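Local coordinates for protein aminotransferase (Neisseria meningitidis Z2491, PDB 3JTX) that probably moves amino groups between amino acids and 2-oxo acids, as a class I and II aminotransferase that carries covalently bound pyridoxal phosphate, at residues 377-380 / 381-385; 123-126 / 127-131. All coordinates share one frame; numbering follows the deposited sequence.

Contact 1 (377-380 / 381-385); sequences LVAD and VATCV
D380 sets its CG between its own backbone N and carbonyl carbon (chi1 63°), while T383 places OG1 beside its backbone N and anti to its carbonyl carbon (chi1 -62°); together these torsions bring the hydroxyl against one carboxylate oxygen at the start of helix 381-394. The arrangement is an N-cap: D380 stands just before the first helical turn, and its OD1 accepts from T383 N at 2.8 Å, meeting this donor almost end-on. The same oxygen takes a second bond, 2.8 Å from T383 OG1, which reaches it from above the carboxylate, 41° out of its plane. Gripped by both backbone and hydroxyl of one residue, OD1 is held firmly, and the negative charge would probably be favoured by the dipole of the helix start. The two side chains cross at about a right angle, and the D380 backbone joins in as well, its O accepting from C384 N at 2.9 Å to begin the helical bonding that continues with V385 N to V381 O.

Behind the cap the chain folds back on the helix. A379 CB lies 3.9 Å from T383 CG2, the methyl branch of the threonine that bonds to the cap. K306, on helix 294-314, donates NZ to the carbonyls of L377 and A379, tying the loop after strand 372-376 to that helix, whose F307 and V310 also touch L377 and C384. The turn thus joins the end of a strand to the C-terminal helix of the chain. The C384 thiol lies inside the turn: C384 SG sits 3.4 Å from A379 O, and L377 CD2 lies 3.9 Å from C384 SG.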
loop_
_atom_site.group_PDB
_atom_site.type_symbol
_atom_site.label_atom_id
_atom_site.label_comp_id
_atom_site.label_asym_id
_atom_site.label_seq_id
_atom_site.Cartn_x
_atom_site.Cartn_y
_atom_site.Cartn_z
ATOM N N LEU A 377 -1.300 -28.103 4.623
ATOM C CA LEU A 377 -1.638 -28.659 5.932
ATOM C C LEU A 377 -1.900 -27.531 6.941
ATOM O O LEU A 377 -1.179 -27.365 7.933
ATOM C CB LEU A 377 -0.526 -29.600 6.417
ATOM C CG LEU A 377 -0.248 -30.846 5.544
ATOM C CD1 LEU A 377 0.735 -31.792 6.236
ATOM C CD2 LEU A 377 -1.517 -31.594 5.158
ATOM N N VAL A 378 -2.962 -26.774 6.691
ATOM C CA VAL A 378 -3.319 -25.625 7.533
ATOM C C VAL A 378 -4.474 -25.910 8.500
ATOM O O VAL A 378 -4.545 -25.304 9.566
ATOM C CB VAL A 378 -3.600 -24.362 6.678
ATOM C CG1 VAL A 378 -2.308 -23.929 5.957
ATOM C CG2 VAL A 378 -4.719 -24.586 5.672
ATOM N N ALA A 379 -5.364 -26.827 8.124
ATOM C CA ALA A 379 -6.408 -27.316 9.014
ATOM C C ALA A 379 -5.780 -28.070 10.191
ATOM O O ALA A 379 -4.574 -28.352 10.184
ATOM C CB ALA A 379 -7.351 -28.216 8.246
ATOM N N ASP A 380 -6.579 -28.412 11.197
ATOM C CA ASP A 380 -6.021 -29.082 12.380
ATOM C C ASP A 380 -5.566 -30.495 12.065
ATOM O O ASP A 380 -5.958 -31.072 11.040
ATOM C CB ASP A 380 -6.957 -29.053 13.593
ATOM C CG ASP A 380 -8.263 -29.800 13.382
ATOM O OD1 ASP A 380 -8.319 -30.869 12.728
ATOM O OD2 ASP A 380 -9.253 -29.292 13.920
ATOM N N VAL A 381 -4.718 -31.020 12.943
ATOM C CA VAL A 381 -4.091 -32.319 12.752
ATOM C C VAL A 381 -5.106 -33.445 12.533
ATOM O O VAL A 381 -4.915 -34.272 11.645
ATOM C CB VAL A 381 -3.097 -32.663 13.912
ATOM C CG1 VAL A 381 -3.818 -32.791 15.248
ATOM C CG2 VAL A 381 -2.331 -33.939 13.593
ATOM N N ALA A 382 -6.178 -33.470 13.325
ATOM C CA ALA A 382 -7.195 -34.512 13.190
ATOM C C ALA A 382 -7.797 -34.482 11.788
ATOM O O ALA A 382 -7.951 -35.525 11.160
ATOM C CB ALA A 382 -8.297 -34.372 14.263
ATOM N N THR A 383 -8.099 -33.281 11.294
ATOM C CA THR A 383 -8.652 -33.113 9.943
ATOM C C THR A 383 -7.657 -33.549 8.862
ATOM O O THR A 383 -8.045 -34.228 7.895
ATOM C CB THR A 383 -9.082 -31.650 9.703
ATOM O OG1 THR A 383 -10.101 -31.321 10.639
ATOM C CG2 THR A 383 -9.622 -31.440 8.280
ATOM N N CYS A 384 -6.388 -33.161 9.022
ATOM C CA CYS A 384 -5.343 -33.517 8.046
ATOM C C CYS A 384 -5.112 -35.024 7.957
ATOM O O CYS A 384 -4.977 -35.575 6.857
ATOM C CB CYS A 384 -4.007 -32.828 8.378
ATOM S SG CYS A 384 -4.047 -31.047 8.139
ATOM N N VAL A 385 -5.036 -35.669 9.117
ATOM C CA VAL A 385 -4.797 -37.102 9.217
ATOM C C VAL A 385 -5.946 -37.870 8.574
ATOM O O VAL A 385 -5.718 -38.790 7.786
ATOM C CB VAL A 385 -4.624 -37.532 10.695
ATOM C CG1 VAL A 385 -4.784 -39.062 10.864
ATOM C CG2 VAL A 385 -3.274 -37.059 11.201
#

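Contact 2 (123-126 / 127-131); sequences IVSP and NPFYQ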
loop_
_atom_site.group_PDB
_atom_site.type_symbol
_atom_site.label_atom_id
_atom_site.label_comp_id
_atom_site.label_asym_id
_atom_site.label_seq_id
_atom_site.Cartn_x
_atom_site.Cartn_y
_atom_site.Cartn_z
ATOM N N ILE A 123 11.862 -10.234 -16.840
ATOM C CA ILE A 123 12.025 -10.749 -15.473
ATOM C C ILE A 123 11.912 -12.259 -15.541
ATOM O O ILE A 123 11.115 -12.792 -16.336
ATOM C CB ILE A 123 10.973 -10.148 -14.521
ATOM C CG1 ILE A 123 11.340 -8.681 -14.245
ATOM C CG2 ILE A 123 10.856 -10.955 -13.235
ATOM C CD1 ILE A 123 10.390 -7.963 -13.320
ATOM N N VAL A 124 12.726 -12.959 -14.744
ATOM C CA VAL A 124 12.699 -14.423 -14.716
ATOM C C VAL A 124 12.078 -14.904 -13.399
ATOM O O VAL A 124 12.441 -14.412 -12.337
ATOM C CB VAL A 124 14.099 -15.044 -14.876
ATOM C CG1 VAL A 124 14.008 -16.576 -14.736
ATOM C CG2 VAL A 124 14.711 -14.689 -16.234
ATOM N N SER A 125 11.138 -15.854 -13.495
ATOM C CA SER A 125 10.400 -16.419 -12.367
ATOM C C SER A 125 10.538 -17.929 -12.334
ATOM O O SER A 125 10.682 -18.554 -13.377
ATOM C CB SER A 125 8.901 -16.073 -12.484
ATOM O OG SER A 125 8.104 -16.798 -11.539
ATOM N N PRO A 126 10.463 -18.538 -11.134
ATOM C CA PRO A 126 10.323 -19.988 -11.123
ATOM C C PRO A 126 8.988 -20.392 -11.749
ATOM O O PRO A 126 8.081 -19.546 -11.890
ATOM C CB PRO A 126 10.352 -20.328 -9.630
ATOM C CG PRO A 126 9.821 -19.094 -8.981
ATOM C CD PRO A 126 10.420 -17.985 -9.770
ATOM N N ASN A 127 8.890 -21.663 -12.137
ATOM C CA ASN A 127 7.663 -22.232 -12.699
ATOM C C ASN A 127 7.554 -23.681 -12.223
ATOM O O ASN A 127 8.400 -24.502 -12.591
ATOM C CB ASN A 127 7.700 -22.158 -14.212
ATOM C CG ASN A 127 6.348 -22.395 -14.860
ATOM O OD1 ASN A 127 5.293 -22.075 -14.298
ATOM N ND2 ASN A 127 6.378 -22.924 -16.097
ATOM N N PRO A 128 6.537 -24.000 -11.382
ATOM C CA PRO A 128 5.404 -23.184 -10.915
ATOM C C PRO A 128 5.782 -21.881 -10.204
ATOM O O PRO A 128 6.851 -21.792 -9.571
ATOM C CB PRO A 128 4.657 -24.122 -9.948
ATOM C CG PRO A 128 5.039 -25.474 -10.348
ATOM C CD PRO A 128 6.479 -25.358 -10.815
ATOM N N PHE A 129 4.895 -20.887 -10.311
ATOM C CA PHE A 129 5.172 -19.531 -9.830
ATOM C C PHE A 129 4.125 -19.047 -8.829
ATOM O O PHE A 129 3.063 -19.643 -8.678
ATOM C CB PHE A 129 5.275 -18.555 -11.021
ATOM C CG PHE A 129 4.006 -18.399 -11.820
ATOM C CD1 PHE A 129 3.699 -19.283 -12.850
ATOM C CD2 PHE A 129 3.134 -17.346 -11.571
ATOM C CE1 PHE A 129 2.535 -19.145 -13.587
ATOM C CE2 PHE A 129 1.974 -17.188 -12.317
ATOM C CZ PHE A 129 1.668 -18.097 -13.322
ATOM N N TYR A 130 4.452 -17.962 -8.137
ATOM C CA TYR A 130 3.504 -17.252 -7.283
ATOM C C TYR A 130 2.927 -16.113 -8.097
ATOM O O TYR A 130 3.667 -15.336 -8.712
ATOM C CB TYR A 130 4.204 -16.724 -6.022
ATOM C CG TYR A 130 3.345 -15.958 -5.035
ATOM C CD1 TYR A 130 2.232 -16.538 -4.432
ATOM C CD2 TYR A 130 3.695 -14.666 -4.645
ATOM C CE1 TYR A 130 1.475 -15.829 -3.476
ATOM C CE2 TYR A 130 2.940 -13.950 -3.694
ATOM C CZ TYR A 130 1.837 -14.527 -3.123
ATOM O OH TYR A 130 1.100 -13.793 -2.193
ATOM N N GLN A 131 1.597 -16.047 -8.094
ATOM C CA GLN A 131 0.773 -15.075 -8.847
ATOM C C GLN A 131 1.367 -13.674 -9.014
ATOM O O GLN A 131 1.417 -13.144 -10.137
ATOM C CB GLN A 131 -0.621 -14.965 -8.155
ATOM C CG GLN A 131 -0.561 -14.519 -6.601
ATOM C CD GLN A 131 -1.467 -15.345 -5.641
ATOM O OE1 GLN A 131 -2.106 -14.800 -4.719
ATOM N NE2 GLN A 131 -1.518 -16.644 -5.857
#
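F129 CB is wedged against two oxygens, with P126 O at 3.1 Å and S125 OG at 3.4 Å, as the chain doubles back after leaving the strand. Those two oxygens are themselves joined: the serine hydroxyl donates to P126 O over 2.8 Å, in the carbonyl plane and on a lone pair, which fixes the hydroxyl's rotation. The peptide between N127 and P128 is cis within this reversal, consistent with the large, cofactor-binding domain of fold type I aminotransferases, and P126 CB lies 3.8 Å from P128 O. This is the tight, buried part. Looser is the far end of F129, whose chi1 of 63° leads the ring away from S125 and P126; the residue is partly exposed, its ring meeting F146 at about 40° between planes. N127 OD1 lies in plane at the edge of the F129 ring, whereas N127 ND2 donates to R361 O and N148 OD1, tying the turn to the loop of R361 and to the end of strand 143-148. The turn tops strand 122-127 of the large mixed sheet, between parallel strands 143-148 and 169-175, and feeds directly into helix 131-139, where Y133 touches S125 and E134 touches F129.

From the N terminus, the chain reaches contact 2 first, where strand 122-127 of the seven-stranded sheet ends and the cis-proline turn leads into helix 131-139. It then adds the remaining strands of that sheet, with the cofactor-bearing K245 between strands 237-242 and 255-259, before strand 372-376 of the separate three-stranded sheet delivers it to contact 1 and the final helix. The two contacts are in series, neither nested nor crossing, and each turns the chain from a strand into a helix. The centres of contact 1 and contact 2 are about 28 Å apart. Contact 2 thus belongs to the central sheet, and contact 1 ties the end of the three-stranded sheet to the C-terminal helix, against helix 294-314.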